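Local structure of beta-1,3-glucanosyltransferase (Rhizomucor miehei CAU432, 4WTP) at residues Gly97-Arg102 / Leu135-Thr140; Pro218-Glu223 / Asn258-Tyr263; Ser265-Pro270 / Gly280-Asp285; Phe188-Gly193 / Gln234-Ser239; Ser123-Leu128 / His159-Ala164. The protein belongs to glycoside hydrolase family 17, a group of carbohydrate-active enzymes built on an eight-stranded beta/alpha barrel. All blocks are in the same frame, centred on the assembly; numbering follows the deposited sequence. Where two conformers were deposited one is given.

Interactions 2 and 5 lie in the barrel wall: each joins two strands by straight backbone bonds and buried aliphatic side chains, and a salt bridge is added only in interaction 2. Interaction 3 is also buried but is made by loops, so backbone amides and one carboxylate carry it. Interaction 1, at a loop beyond a strand end, is a surface contact of charged and flat groups; interaction 4, the furthest from the centre, sets a hairpin on a loop and is partly buried. Neighbouring contacts touch: Met98 of interaction 1 packs on Leu128 of interaction 5, and interaction 2 meets interaction 3 through Tyr263 and Val281 and interaction 4 through Glu223 and Phe188.

Interaction 1. Residues Gly97-Arg102 / Leu135-Thr140; sequences GMWIDR and LYRGDT. With EDO (1,2-ethanediol), chain C.
The guanidinium of Arg137 sets one face against the outer rim of the Trp99 indole, Arg137 CZ lying 4.0 Å from Trp99 CZ2. The two planes are 33° apart, a tilted overlap in which Arg137 NH2 stands above one indole face near its rim and Arg137 NH1 comes to 3.7 Å from Trp99 CH2. At the guanidinium edge, close to its plane, the carbonyl oxygen of Ile100 is 3.1 Å from Arg137 NH2. The group is fixed from its own segment: Arg137 NE donates to the syn side of Asp139 OD2 at 2.8 Å in a salt bridge, Arg137 NH2 adds a weak bond to the same oxygen, and Arg137 NH1 is taken by Ser132 O. A bend at chi3 (-55°) turns the head of the arginine back to that carboxylate. Asp139 OD2 in turn rests 3.2 Å from Asp101 CB. The Asp101 carboxylate serves its own loop, receiving Trp99 NE1 on OD2 at 2.8 Å from well above its plane and the backbone N of Arg102 on OD1. A 1,2-ethanediol molecule lies beside Asp101 O and Asp139 O, but its placement is doubtful because it crowds the latter. Each aspartate thus orients a flat partner within its own loop, and the loops meet through the Trp99-Arg137 overlap and the direct packing of Asp139 on Asp101; Arg137 probably offsets the repulsion between the two carboxylates, whose OD2 atoms are 5.2 Å apart.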
# COMPACT_ATOMS: atom_id res chain seq x y z
N GLY A 97 5.54 5.94 0.88
CA GLY A 97 6.22 4.84 1.56
C GLY A 97 7.72 5.06 1.51
O GLY A 97 8.25 5.55 0.48
N MET A 98 8.38 4.70 2.60
CA MET A 98 9.83 4.59 2.68
C MET A 98 10.17 3.12 2.58
O MET A 98 9.54 2.28 3.24
CB MET A 98 10.35 5.11 4.03
CG MET A 98 9.96 6.56 4.34
SD MET A 98 10.54 7.19 5.94
CE MET A 98 12.31 7.45 5.59
N TRP A 99 11.16 2.79 1.75
CA TRP A 99 11.57 1.41 1.58
C TRP A 99 12.84 1.11 2.32
O TRP A 99 13.93 1.43 1.84
CB TRP A 99 11.69 1.01 0.10
CG TRP A 99 11.83 -0.47 0.03
CD1 TRP A 99 13.00 -1.21 -0.08
CD2 TRP A 99 10.78 -1.43 0.22
NE1 TRP A 99 12.72 -2.55 -0.02
CE2 TRP A 99 11.40 -2.75 0.17
CE3 TRP A 99 9.41 -1.34 0.42
CZ2 TRP A 99 10.66 -3.91 0.29
CZ3 TRP A 99 8.67 -2.51 0.54
CH2 TRP A 99 9.28 -3.76 0.46
N ILE A 100 12.70 0.53 3.50
CA ILE A 100 13.87 0.21 4.32
C ILE A 100 14.00 -1.30 4.43
O ILE A 100 13.01 -2.00 4.62
CB ILE A 100 13.87 0.93 5.69
CG1 ILE A 100 12.53 0.70 6.39
CG2 ILE A 100 14.11 2.46 5.56
CD1 ILE A 100 12.49 1.19 7.82
N ASP A 101 15.22 -1.78 4.21
CA ASP A 101 15.58 -3.20 4.41
C ASP A 101 17.07 -3.39 4.73
O ASP A 101 17.43 -3.57 5.90
CB ASP A 101 15.09 -4.10 3.25
CG ASP A 101 15.46 -3.56 1.89
OD1 ASP A 101 16.35 -2.68 1.78
OD2 ASP A 101 14.85 -4.05 0.91
N ARG A 102 17.95 -3.25 3.74
CA ARG A 102 19.39 -3.40 4.02
C ARG A 102 19.87 -2.16 4.80
O ARG A 102 19.28 -1.07 4.65
CB ARG A 102 20.19 -3.64 2.74
CG ARG A 102 20.35 -2.44 1.83
CD ARG A 102 21.42 -2.73 0.78
NE ARG A 102 21.79 -1.55 -0.01
CZ ARG A 102 21.07 -1.04 -1.01
NH1 ARG A 102 19.92 -1.61 -1.36
NH2 ARG A 102 21.49 0.03 -1.67
N LEU A 135 9.91 -5.95 10.03
CA LEU A 135 10.00 -6.97 11.06
C LEU A 135 9.67 -8.37 10.53
O LEU A 135 10.32 -9.35 10.92
CB LEU A 135 9.14 -6.62 12.26
CG LEU A 135 9.53 -5.33 12.98
CD1 LEU A 135 8.61 -5.14 14.18
CD2 LEU A 135 10.99 -5.34 13.45
N TYR A 136 8.72 -8.48 9.60
CA TYR A 136 8.50 -9.78 8.95
C TYR A 136 9.81 -10.32 8.33
O TYR A 136 10.14 -11.50 8.50
CB TYR A 136 7.41 -9.70 7.88
CG TYR A 136 7.35 -10.94 7.03
CD1 TYR A 136 6.75 -12.11 7.48
CD2 TYR A 136 7.97 -10.95 5.78
CE1 TYR A 136 6.72 -13.25 6.70
CE2 TYR A 136 7.96 -12.10 4.99
CZ TYR A 136 7.33 -13.24 5.46
OH TYR A 136 7.30 -14.38 4.71
N ARG A 137 10.54 -9.46 7.64
CA ARG A 137 11.81 -9.85 6.98
C ARG A 137 12.99 -9.99 7.91
O ARG A 137 14.05 -10.53 7.52
CB ARG A 137 12.19 -8.88 5.85
CG ARG A 137 11.32 -8.99 4.62
CD ARG A 137 11.88 -8.20 3.44
NE ARG A 137 12.08 -6.81 3.84
CZ ARG A 137 11.14 -5.88 3.72
NH1 ARG A 137 9.97 -6.20 3.18
NH2 ARG A 137 11.38 -4.64 4.15
N GLY A 138 12.85 -9.49 9.13
CA GLY A 138 13.98 -9.54 10.08
C GLY A 138 15.09 -8.58 9.71
O GLY A 138 16.24 -8.85 9.98
N ASP A 139 14.77 -7.42 9.11
CA ASP A 139 15.78 -6.46 8.67
C ASP A 139 16.42 -5.73 9.85
O ASP A 139 17.55 -5.27 9.74
CB ASP A 139 15.20 -5.47 7.66
CG ASP A 139 14.85 -6.13 6.36
OD1 ASP A 139 15.55 -7.09 5.98
OD2 ASP A 139 13.88 -5.70 5.73
N THR A 140 15.67 -5.56 10.93
CA THR A 140 16.19 -4.97 12.14
C THR A 140 15.31 -5.42 13.30
O THR A 140 14.29 -6.09 13.10
CB THR A 140 16.34 -3.42 12.05
OG1 THR A 140 17.13 -2.98 13.16
CG2 THR A 140 14.98 -2.73 12.11
C1 EDO C . 19.70 -6.02 6.77
O1 EDO C . 20.86 -6.29 7.57
C2 EDO C . 18.70 -5.26 7.61
O2 EDO C . 19.10 -3.89 7.79

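Interaction 2. Residues Pro218-Glu223 / Asn258-Tyr263; sequences PVKISE and NIDLLY
Val219 O lies 4.2 Å from Ile259 CG2, and a water extends the link by donating to Val219 O and accepting from Asp260 N. Lys220 follows, its side chain running beside that of Asp260 in the same direction until, in this one of two deposited conformers, Lys220 NZ bonds the anti lone pair of Asp260 OD2 at 2.7 Å, a salt bridge; Tyr95 OH is a second partner of the ammonium. Ile221 carries the backbone register: Ile221 N donates to Asp260 O at 2.9 Å, and Leu262 N to Ile221 O at 2.8 Å, both within 10° of straight. Its two branches part along the partner segment, Ile221 CG2 pressed tightly on Leu261 CD1 at 3.5 Å and Ile221 CG1 reaching Ile259 CG2 at 4.0 Å. At Ser222 the carbonyl oxygen packs 3.4 Å from Leu262 CB, while the hydroxyl turns to Asn186. This seam joins strands 219-223 and 262-263 and closes the barrel. Strand 182-186 pairs with the other edge of strand 219-223, helix 196-212 packs on Ile259, and helix 240-256 supports Ile259 and Leu261.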
# COMPACT_ATOMS: atom_id res chain seq x y z
N PRO A 218 -5.43 4.26 15.45
CA PRO A 218 -6.13 3.83 14.22
C PRO A 218 -5.37 2.76 13.46
O PRO A 218 -4.12 2.77 13.42
CB PRO A 218 -6.22 5.11 13.40
CG PRO A 218 -6.14 6.23 14.38
CD PRO A 218 -5.19 5.72 15.45
N VAL A 219 -6.14 1.84 12.86
CA VAL A 219 -5.58 0.78 12.05
C VAL A 219 -6.15 0.86 10.63
O VAL A 219 -7.36 0.83 10.43
CB VAL A 219 -5.90 -0.63 12.64
CG1 VAL A 219 -5.25 -1.69 11.77
CG2 VAL A 219 -5.36 -0.74 14.08
N LYS A 220 -5.26 0.96 9.64
CA LYS A 220 -5.64 0.98 8.24
C LYS A 220 -5.05 -0.26 7.58
O LYS A 220 -4.25 -0.99 8.18
CB LYS A 220 -5.13 2.27 7.58
CG LYS A 220 -5.57 3.53 8.32
CD LYS A 220 -5.21 4.80 7.58
CE LYS A 220 -5.60 6.02 8.39
NZ LYS A 220 -6.24 7.00 7.48
N ILE A 221 -5.45 -0.51 6.34
CA ILE A 221 -4.91 -1.64 5.57
C ILE A 221 -4.04 -1.09 4.45
O ILE A 221 -4.54 -0.41 3.56
CB ILE A 221 -6.03 -2.58 5.08
CG1 ILE A 221 -6.82 -3.14 6.28
CG2 ILE A 221 -5.45 -3.71 4.23
CD1 ILE A 221 -8.00 -4.00 5.90
N SER A 222 -2.74 -1.38 4.48
CA SER A 222 -1.84 -0.87 3.46
C SER A 222 -1.78 -1.73 2.20
O SER A 222 -1.44 -1.22 1.15
CB SER A 222 -0.45 -0.66 4.03
OG SER A 222 -0.16 -1.72 4.91
N GLU A 223 -2.09 -3.02 2.33
CA GLU A 223 -2.08 -3.90 1.14
C GLU A 223 -2.98 -5.10 1.36
O GLU A 223 -2.88 -5.80 2.40
CB GLU A 223 -0.70 -4.51 0.84
CG GLU A 223 0.45 -3.60 0.49
CD GLU A 223 1.75 -4.36 0.42
OE1 GLU A 223 1.77 -5.56 0.69
OE2 GLU A 223 2.77 -3.74 0.16
N ASN A 258 -15.85 0.95 8.26
CA ASN A 258 -15.18 2.24 8.20
C ASN A 258 -13.65 2.13 8.31
O ASN A 258 -12.97 2.92 8.99
CB ASN A 258 -15.73 3.19 9.28
CG ASN A 258 -15.55 4.64 8.91
OD1 ASN A 258 -15.30 4.96 7.75
ND2 ASN A 258 -15.70 5.54 9.89
N ILE A 259 -13.07 1.16 7.59
CA ILE A 259 -11.65 0.97 7.57
C ILE A 259 -11.08 1.56 6.28
O ILE A 259 -11.66 1.33 5.21
CB ILE A 259 -11.34 -0.53 7.62
CG1 ILE A 259 -11.87 -1.15 8.92
CG2 ILE A 259 -9.86 -0.79 7.44
CD1 ILE A 259 -11.88 -2.65 8.87
N ASP A 260 -9.98 2.30 6.39
CA ASP A 260 -9.26 2.85 5.23
C ASP A 260 -8.34 1.78 4.63
O ASP A 260 -7.52 1.19 5.34
CB ASP A 260 -8.42 4.09 5.61
CG ASP A 260 -9.25 5.28 6.07
OD1 ASP A 260 -10.47 5.34 5.78
OD2 ASP A 260 -8.63 6.15 6.70
N LEU A 261 -8.51 1.54 3.33
CA LEU A 261 -7.80 0.49 2.62
C LEU A 261 -7.07 1.01 1.38
O LEU A 261 -7.67 1.73 0.56
CB LEU A 261 -8.82 -0.57 2.15
CG LEU A 261 -8.37 -1.53 1.05
CD1 LEU A 261 -7.31 -2.45 1.61
CD2 LEU A 261 -9.56 -2.30 0.49
N LEU A 262 -5.81 0.62 1.23
CA LEU A 262 -5.07 0.82 -0.03
C LEU A 262 -5.07 -0.53 -0.74
O LEU A 262 -4.43 -1.49 -0.26
CB LEU A 262 -3.64 1.27 0.26
CG LEU A 262 -3.52 2.58 1.03
CD1 LEU A 262 -2.04 2.85 1.36
CD2 LEU A 262 -4.19 3.73 0.28
N TYR A 263 -5.78 -0.60 -1.86
CA TYR A 263 -5.90 -1.87 -2.57
C TYR A 263 -4.63 -2.20 -3.36
O TYR A 263 -3.99 -1.30 -3.90
CB TYR A 263 -7.13 -1.84 -3.48
CG TYR A 263 -7.47 -3.22 -3.99
CD1 TYR A 263 -8.18 -4.13 -3.19
CD2 TYR A 263 -7.01 -3.66 -5.22
CE1 TYR A 263 -8.42 -5.43 -3.61
CE2 TYR A 263 -7.24 -4.96 -5.65
CZ TYR A 263 -7.94 -5.82 -4.84
OH TYR A 263 -8.13 -7.13 -5.22
O HOH W 1 -8.94 2.64 9.05

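Interaction 3. Residues Ser265-Pro270 / Gly280-Asp285; sequences SAFDEP and GVLGSD
Asp268 OD1 is gripped twice: Gly280 N donates to it at 2.8 Å, nearly along the carboxylate C-O axis, and Lys289 makes a salt bridge to it. The setting is the loop region after strand 262-263 of the beta/alpha barrel, where two irregular segments are joined by a single beta bridge between Phe267 and Leu282. Leu282 N donates to Ala266 O at 3.0 Å, and Asp268 N returns a bond of equal length to Leu282 O. One step back, Val281 N bonds Ser265 O at 2.9 Å; the peptide before Ser265 is cis. Gly280 CA comes to 3.5 Å from Phe267 C, so the glycine backbone lies directly against the backbone of Phe267. The ring of Phe267 runs alongside Leu282, its CD1 3.8 Å from Leu282 CB, and Arg286 adds a cation-pi contact. Helix 52-62 backs both side chains through Leu62. At the outer end a water links the segments, donating to Asp268 OD2 at 2.6 Å and accepting from Ser284 N at 2.9 Å.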
# COMPACT_ATOMS: atom_id res chain seq x y z
N SER A 265 -3.25 -4.25 -6.58
CA SER A 265 -2.53 -3.01 -6.88
C SER A 265 -3.21 -2.38 -8.10
O SER A 265 -4.17 -2.92 -8.65
CB SER A 265 -1.05 -3.33 -7.23
OG SER A 265 -0.94 -4.14 -8.39
N ALA A 266 -2.70 -1.22 -8.53
CA ALA A 266 -3.30 -0.51 -9.64
C ALA A 266 -3.25 -1.30 -10.96
O ALA A 266 -4.28 -1.50 -11.62
CB ALA A 266 -2.63 0.86 -9.81
N PHE A 267 -2.05 -1.74 -11.31
CA PHE A 267 -1.80 -2.37 -12.62
C PHE A 267 -1.06 -3.69 -12.49
O PHE A 267 -0.25 -3.85 -11.59
CB PHE A 267 -0.97 -1.44 -13.52
CG PHE A 267 -1.59 -0.08 -13.66
CD1 PHE A 267 -2.73 0.08 -14.44
CD2 PHE A 267 -1.06 1.04 -13.00
CE1 PHE A 267 -3.34 1.32 -14.56
CE2 PHE A 267 -1.66 2.29 -13.13
CZ PHE A 267 -2.80 2.43 -13.91
N ASP A 268 -1.35 -4.64 -13.38
CA ASP A 268 -0.53 -5.84 -13.46
C ASP A 268 0.94 -5.43 -13.69
O ASP A 268 1.22 -4.46 -14.40
CB ASP A 268 -0.95 -6.71 -14.64
CG ASP A 268 -2.24 -7.43 -14.41
OD1 ASP A 268 -2.67 -7.59 -13.23
OD2 ASP A 268 -2.88 -7.84 -15.43
N GLU A 269 1.85 -6.18 -13.11
CA GLU A 269 3.28 -5.90 -13.25
C GLU A 269 4.00 -7.13 -13.79
O GLU A 269 4.46 -7.99 -13.03
CB GLU A 269 3.85 -5.49 -11.90
CG GLU A 269 3.27 -4.17 -11.40
CD GLU A 269 3.93 -3.73 -10.10
OE1 GLU A 269 4.86 -2.89 -10.14
OE2 GLU A 269 3.53 -4.23 -9.04
N PRO A 270 4.10 -7.22 -15.14
CA PRO A 270 4.69 -8.38 -15.84
C PRO A 270 6.07 -8.81 -15.37
O PRO A 270 6.39 -9.98 -15.54
CB PRO A 270 4.76 -7.91 -17.31
CG PRO A 270 3.71 -6.87 -17.43
CD PRO A 270 3.63 -6.19 -16.07
N GLY A 280 -3.06 -6.60 -10.59
CA GLY A 280 -3.66 -5.33 -10.92
C GLY A 280 -5.17 -5.38 -10.94
O GLY A 280 -5.78 -6.41 -11.27
N VAL A 281 -5.77 -4.24 -10.62
CA VAL A 281 -7.19 -3.98 -10.92
C VAL A 281 -7.35 -3.78 -12.43
O VAL A 281 -8.35 -4.20 -13.00
CB VAL A 281 -7.70 -2.76 -10.13
CG1 VAL A 281 -9.11 -2.41 -10.55
CG2 VAL A 281 -7.65 -3.03 -8.62
N LEU A 282 -6.35 -3.12 -13.01
CA LEU A 282 -6.27 -2.90 -14.46
C LEU A 282 -5.06 -3.64 -15.03
O LEU A 282 -4.17 -4.09 -14.29
CB LEU A 282 -6.23 -1.40 -14.79
CG LEU A 282 -7.54 -0.66 -14.45
CD1 LEU A 282 -7.42 0.18 -13.19
CD2 LEU A 282 -8.08 0.14 -15.61
N GLY A 283 -5.04 -3.76 -16.35
CA GLY A 283 -3.97 -4.49 -17.02
C GLY A 283 -2.64 -3.74 -17.05
O GLY A 283 -2.57 -2.56 -16.76
N SER A 284 -1.56 -4.45 -17.41
CA SER A 284 -0.23 -3.83 -17.50
C SER A 284 -0.18 -2.73 -18.56
O SER A 284 0.63 -1.82 -18.45
CB SER A 284 0.83 -4.87 -17.83
OG SER A 284 0.62 -5.43 -19.11
N ASP A 285 -1.05 -2.80 -19.57
CA ASP A 285 -1.08 -1.76 -20.60
C ASP A 285 -2.12 -0.68 -20.29
O ASP A 285 -2.49 0.11 -21.16
CB ASP A 285 -1.21 -2.38 -22.02
CG ASP A 285 -2.61 -2.90 -22.33
OD1 ASP A 285 -3.57 -2.81 -21.54
OD2 ASP A 285 -2.78 -3.42 -23.47
O HOH W 2 -1.86 -7.30 -17.81

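Interaction 4. Residues Phe188-Gly193 / Gln234-Ser239; sequences FPYWEG and QSSVAS
Ser236, Tyr190 and Gly193 bury the largest areas here, and Ser236 stands between the other two. Its CB lies 3.5 Å from Tyr190 CD1, and its OG is directed at Gly193, 3.0 Å from Gly193 C, on the way to its hydrogen-bond acceptor, Val194 O. That serine hydroxyl is therefore tied to the backbone just beyond the glycine instead of to a side chain. Tyr190 has CG anti to its backbone nitrogen (chi1 -179°), which carries the ring out along the partner strand: Tyr190 CE1 is 3.5 Å from Ser236 O, the Ala238 amide nitrogen lies at the ring edge 4.0 Å from CE1, and Tyr190 OH ends 4.0 Å from Ala238 CB. Trp226 meets the same ring edge-to-face, and Tyr190 CD2 stands over the centre of the Trp191 ring. Gly193, with positive phi, finishes a short coil of backbone bonds from each amide to the carbonyl three residues earlier, among them Gly193 N to Tyr190 O. Its carbonyl then faces the other segment: Gly193 O takes a proton from a water at 2.8 Å, and that water accepts from Ser235 N at 3.0 Å. Gln234 (phi/psi 50°/-122°) and Ser235 have the backbone angles of the central pair in a type II' turn. The arrangement is a beta-hairpin, strands 232-233 and 236-237, docked on the loop between strand 182-186 and helix 196-212.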
# COMPACT_ATOMS: atom_id res chain seq x y z
N PHE A 188 -2.48 -10.97 2.85
CA PHE A 188 -2.97 -11.63 1.66
C PHE A 188 -3.41 -13.04 1.97
O PHE A 188 -2.58 -13.97 1.95
CB PHE A 188 -1.87 -11.71 0.61
CG PHE A 188 -1.48 -10.36 0.03
CD1 PHE A 188 -0.54 -9.56 0.69
CD2 PHE A 188 -2.03 -9.93 -1.20
CE1 PHE A 188 -0.17 -8.32 0.16
CE2 PHE A 188 -1.64 -8.69 -1.74
CZ PHE A 188 -0.73 -7.90 -1.05
N PRO A 189 -4.72 -13.23 2.21
CA PRO A 189 -5.24 -14.58 2.36
C PRO A 189 -4.82 -15.55 1.23
O PRO A 189 -4.67 -16.76 1.48
CB PRO A 189 -6.74 -14.35 2.43
CG PRO A 189 -6.85 -13.03 3.17
CD PRO A 189 -5.71 -12.21 2.62
N TYR A 190 -4.67 -15.05 0.01
CA TYR A 190 -4.20 -15.86 -1.08
C TYR A 190 -2.92 -16.62 -0.73
O TYR A 190 -2.76 -17.81 -1.02
CB TYR A 190 -3.94 -14.97 -2.32
CG TYR A 190 -3.46 -15.81 -3.47
CD1 TYR A 190 -4.40 -16.41 -4.33
CD2 TYR A 190 -2.11 -16.04 -3.72
CE1 TYR A 190 -3.99 -17.23 -5.36
CE2 TYR A 190 -1.71 -16.86 -4.76
CZ TYR A 190 -2.64 -17.46 -5.59
OH TYR A 190 -2.24 -18.27 -6.61
N TRP A 191 -1.97 -15.91 -0.13
CA TRP A 191 -0.70 -16.53 0.22
C TRP A 191 -0.77 -17.43 1.46
O TRP A 191 0.22 -18.09 1.81
CB TRP A 191 0.37 -15.44 0.41
CG TRP A 191 0.72 -14.71 -0.85
CD1 TRP A 191 0.64 -13.34 -1.08
CD2 TRP A 191 1.24 -15.28 -2.06
NE1 TRP A 191 1.08 -13.04 -2.35
CE2 TRP A 191 1.47 -14.17 -2.98
CE3 TRP A 191 1.57 -16.56 -2.46
CZ2 TRP A 191 1.98 -14.38 -4.24
CZ3 TRP A 191 2.07 -16.76 -3.74
CH2 TRP A 191 2.28 -15.69 -4.61
N GLU A 192 -1.94 -17.47 2.09
CA GLU A 192 -2.22 -18.33 3.22
C GLU A 192 -3.03 -19.55 2.76
O GLU A 192 -3.39 -20.41 3.56
CB GLU A 192 -2.98 -17.56 4.31
CG GLU A 192 -2.30 -16.26 4.76
CD GLU A 192 -3.29 -15.33 5.47
OE1 GLU A 192 -4.07 -15.83 6.32
OE2 GLU A 192 -3.33 -14.08 5.20
N GLY A 193 -3.34 -19.62 1.46
CA GLY A 193 -4.06 -20.79 0.94
C GLY A 193 -5.54 -20.80 1.28
O GLY A 193 -6.19 -21.85 1.16
N GLN A 234 -2.32 -23.69 -2.88
CA GLN A 234 -3.23 -24.61 -2.22
C GLN A 234 -4.68 -24.32 -2.66
O GLN A 234 -4.91 -24.26 -3.86
CB GLN A 234 -3.03 -24.60 -0.71
CG GLN A 234 -1.64 -25.09 -0.31
CD GLN A 234 -1.15 -24.49 0.99
OE1 GLN A 234 -1.95 -24.04 1.82
NE2 GLN A 234 0.16 -24.49 1.19
N SER A 235 -5.59 -24.02 -1.73
CA SER A 235 -7.02 -23.81 -2.10
C SER A 235 -7.30 -22.43 -2.70
O SER A 235 -8.42 -22.20 -3.17
CB SER A 235 -7.94 -23.97 -0.89
OG SER A 235 -7.94 -25.31 -0.43
N SER A 236 -6.34 -21.51 -2.68
CA SER A 236 -6.51 -20.16 -3.23
C SER A 236 -6.27 -20.26 -4.71
O SER A 236 -5.17 -20.50 -5.14
CB SER A 236 -5.54 -19.17 -2.57
OG SER A 236 -5.67 -19.18 -1.19
N VAL A 237 -7.31 -20.00 -5.51
CA VAL A 237 -7.20 -20.14 -6.96
C VAL A 237 -7.12 -18.76 -7.62
O VAL A 237 -7.96 -17.89 -7.37
CB VAL A 237 -8.39 -20.95 -7.53
CG1 VAL A 237 -8.34 -21.01 -9.06
CG2 VAL A 237 -8.43 -22.35 -6.91
N ALA A 238 -6.11 -18.58 -8.45
CA ALA A 238 -5.99 -17.36 -9.24
C ALA A 238 -6.90 -17.39 -10.47
O ALA A 238 -6.77 -18.29 -11.29
CB ALA A 238 -4.56 -17.15 -9.67
N SER A 239 -7.87 -16.47 -10.55
CA SER A 239 -8.78 -16.38 -11.70
C SER A 239 -9.36 -14.98 -11.70
O SER A 239 -9.34 -14.28 -10.69
CB SER A 239 -9.92 -17.40 -11.64
OG SER A 239 -10.83 -17.02 -10.62
O HOH W 3 -5.67 -24.59 1.22

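Interaction 5. Residues Ser123-Leu128 / His159-Ala164; sequences SNVDGL and HGIKVA
Ile161 is the bump of this contact, and the hollow it fills is formed by Val125, Gly127 and Leu128. Its CD1 comes to 3.9 Å from Val125 CG1, with the two side chains crossing at a slant. The other branch, Ile161 CG2, is placed anti to the backbone nitrogen and settles over the backbone of Gly127 and Leu128, 4.1 Å from Gly127 C and 3.9 Å from Leu128 N, with Leu128 CB also close by. Beyond the hollow the segments run as parallel strands, locked around Leu128: its N donates to Lys162 O at 3.0 Å, and Ala164 N donates to Leu128 O at 2.9 Å, each bond with an N-H...O angle of 165°. Gly127 CA and Val163 CA add CA-H...O contacts to Lys162 O and Leu128 O. Before the second strand begins, the backbones stand further apart and a water fits between them, accepting from Lys162 N at 3.0 Å and giving a weak bond to Asp126 O. Leu128 and Val163 project to the same face of the sheet. That face is covered by helix 142-156, the crossover of this beta-alpha-beta unit, through Val156 and, on Leu128, also Val152. Strand 93-98 lies beyond the first segment, with Ile94 and Leu96 against Val125, and strand 182-186 flanks the second, with Phe182 and Met184 touching Ala164.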
# COMPACT_ATOMS: atom_id res chain seq x y z
N SER A 123 1.85 18.98 0.77
CA SER A 123 0.56 19.28 1.39
C SER A 123 -0.53 18.24 1.11
O SER A 123 -1.53 18.21 1.82
CB SER A 123 0.10 20.66 0.97
OG SER A 123 -0.22 20.74 -0.41
N ASN A 124 -0.32 17.40 0.10
CA ASN A 124 -1.34 16.41 -0.23
C ASN A 124 -1.00 15.02 0.27
O ASN A 124 -1.60 14.04 -0.16
CB ASN A 124 -1.63 16.37 -1.72
CG ASN A 124 -0.47 15.82 -2.54
OD1 ASN A 124 0.71 16.01 -2.23
ND2 ASN A 124 -0.84 15.08 -3.61
N VAL A 125 -0.07 14.95 1.23
CA VAL A 125 0.42 13.68 1.75
C VAL A 125 -0.42 13.32 2.96
O VAL A 125 -0.45 14.05 3.96
CB VAL A 125 1.92 13.76 2.13
CG1 VAL A 125 2.38 12.51 2.88
CG2 VAL A 125 2.79 13.98 0.91
N ASP A 126 -1.07 12.15 2.91
CA ASP A 126 -1.95 11.70 3.98
C ASP A 126 -1.24 10.82 4.99
O ASP A 126 -1.81 10.43 6.00
CB ASP A 126 -3.17 10.99 3.42
CG ASP A 126 -4.16 11.94 2.80
OD1 ASP A 126 -4.40 13.04 3.35
OD2 ASP A 126 -4.69 11.65 1.74
N GLY A 127 0.00 10.45 4.71
CA GLY A 127 0.76 9.63 5.65
C GLY A 127 2.11 9.26 5.08
O GLY A 127 2.27 9.23 3.85
N LEU A 128 3.04 8.99 5.99
CA LEU A 128 4.35 8.48 5.64
C LEU A 128 4.44 7.06 6.23
O LEU A 128 4.29 6.88 7.45
CB LEU A 128 5.40 9.38 6.25
CG LEU A 128 6.85 9.14 5.85
CD1 LEU A 128 7.13 9.15 4.35
CD2 LEU A 128 7.67 10.20 6.52
N HIS A 159 5.19 19.29 9.49
CA HIS A 159 4.35 19.43 8.30
C HIS A 159 2.96 18.84 8.47
O HIS A 159 2.17 18.80 7.53
CB HIS A 159 5.02 18.78 7.08
CG HIS A 159 6.34 19.43 6.71
ND1 HIS A 159 6.43 20.47 5.85
CD2 HIS A 159 7.62 19.19 7.17
CE1 HIS A 159 7.72 20.85 5.75
NE2 HIS A 159 8.44 20.08 6.57
N GLY A 160 2.64 18.39 9.68
CA GLY A 160 1.32 17.81 9.97
C GLY A 160 1.13 16.44 9.33
O GLY A 160 -0.01 15.99 9.17
N ILE A 161 2.23 15.77 8.96
CA ILE A 161 2.13 14.43 8.34
C ILE A 161 2.24 13.32 9.37
O ILE A 161 3.19 13.30 10.15
CB ILE A 161 3.18 14.25 7.26
CG1 ILE A 161 2.94 15.27 6.15
CG2 ILE A 161 3.16 12.82 6.73
CD1 ILE A 161 4.02 15.26 5.09
N LYS A 162 1.26 12.43 9.38
CA LYS A 162 1.24 11.32 10.36
C LYS A 162 2.08 10.14 9.87
O LYS A 162 2.21 9.90 8.68
CB LYS A 162 -0.21 10.87 10.60
CG LYS A 162 -1.12 11.94 11.18
CD LYS A 162 -2.57 11.46 11.32
CE LYS A 162 -3.48 12.54 11.88
NZ LYS A 162 -4.86 12.04 12.08
N VAL A 163 2.66 9.41 10.82
CA VAL A 163 3.53 8.28 10.48
C VAL A 163 2.96 6.93 10.88
O VAL A 163 2.31 6.77 11.92
CB VAL A 163 4.96 8.43 11.08
CG1 VAL A 163 5.57 9.76 10.66
CG2 VAL A 163 4.93 8.32 12.58
N ALA A 164 3.21 5.95 10.03
CA ALA A 164 2.80 4.57 10.26
C ALA A 164 3.96 3.67 9.89
O ALA A 164 4.95 4.12 9.36
CB ALA A 164 1.60 4.22 9.40
O HOH W 4 -1.64 14.85 6.41
O HOH W 5 -1.20 12.79 7.79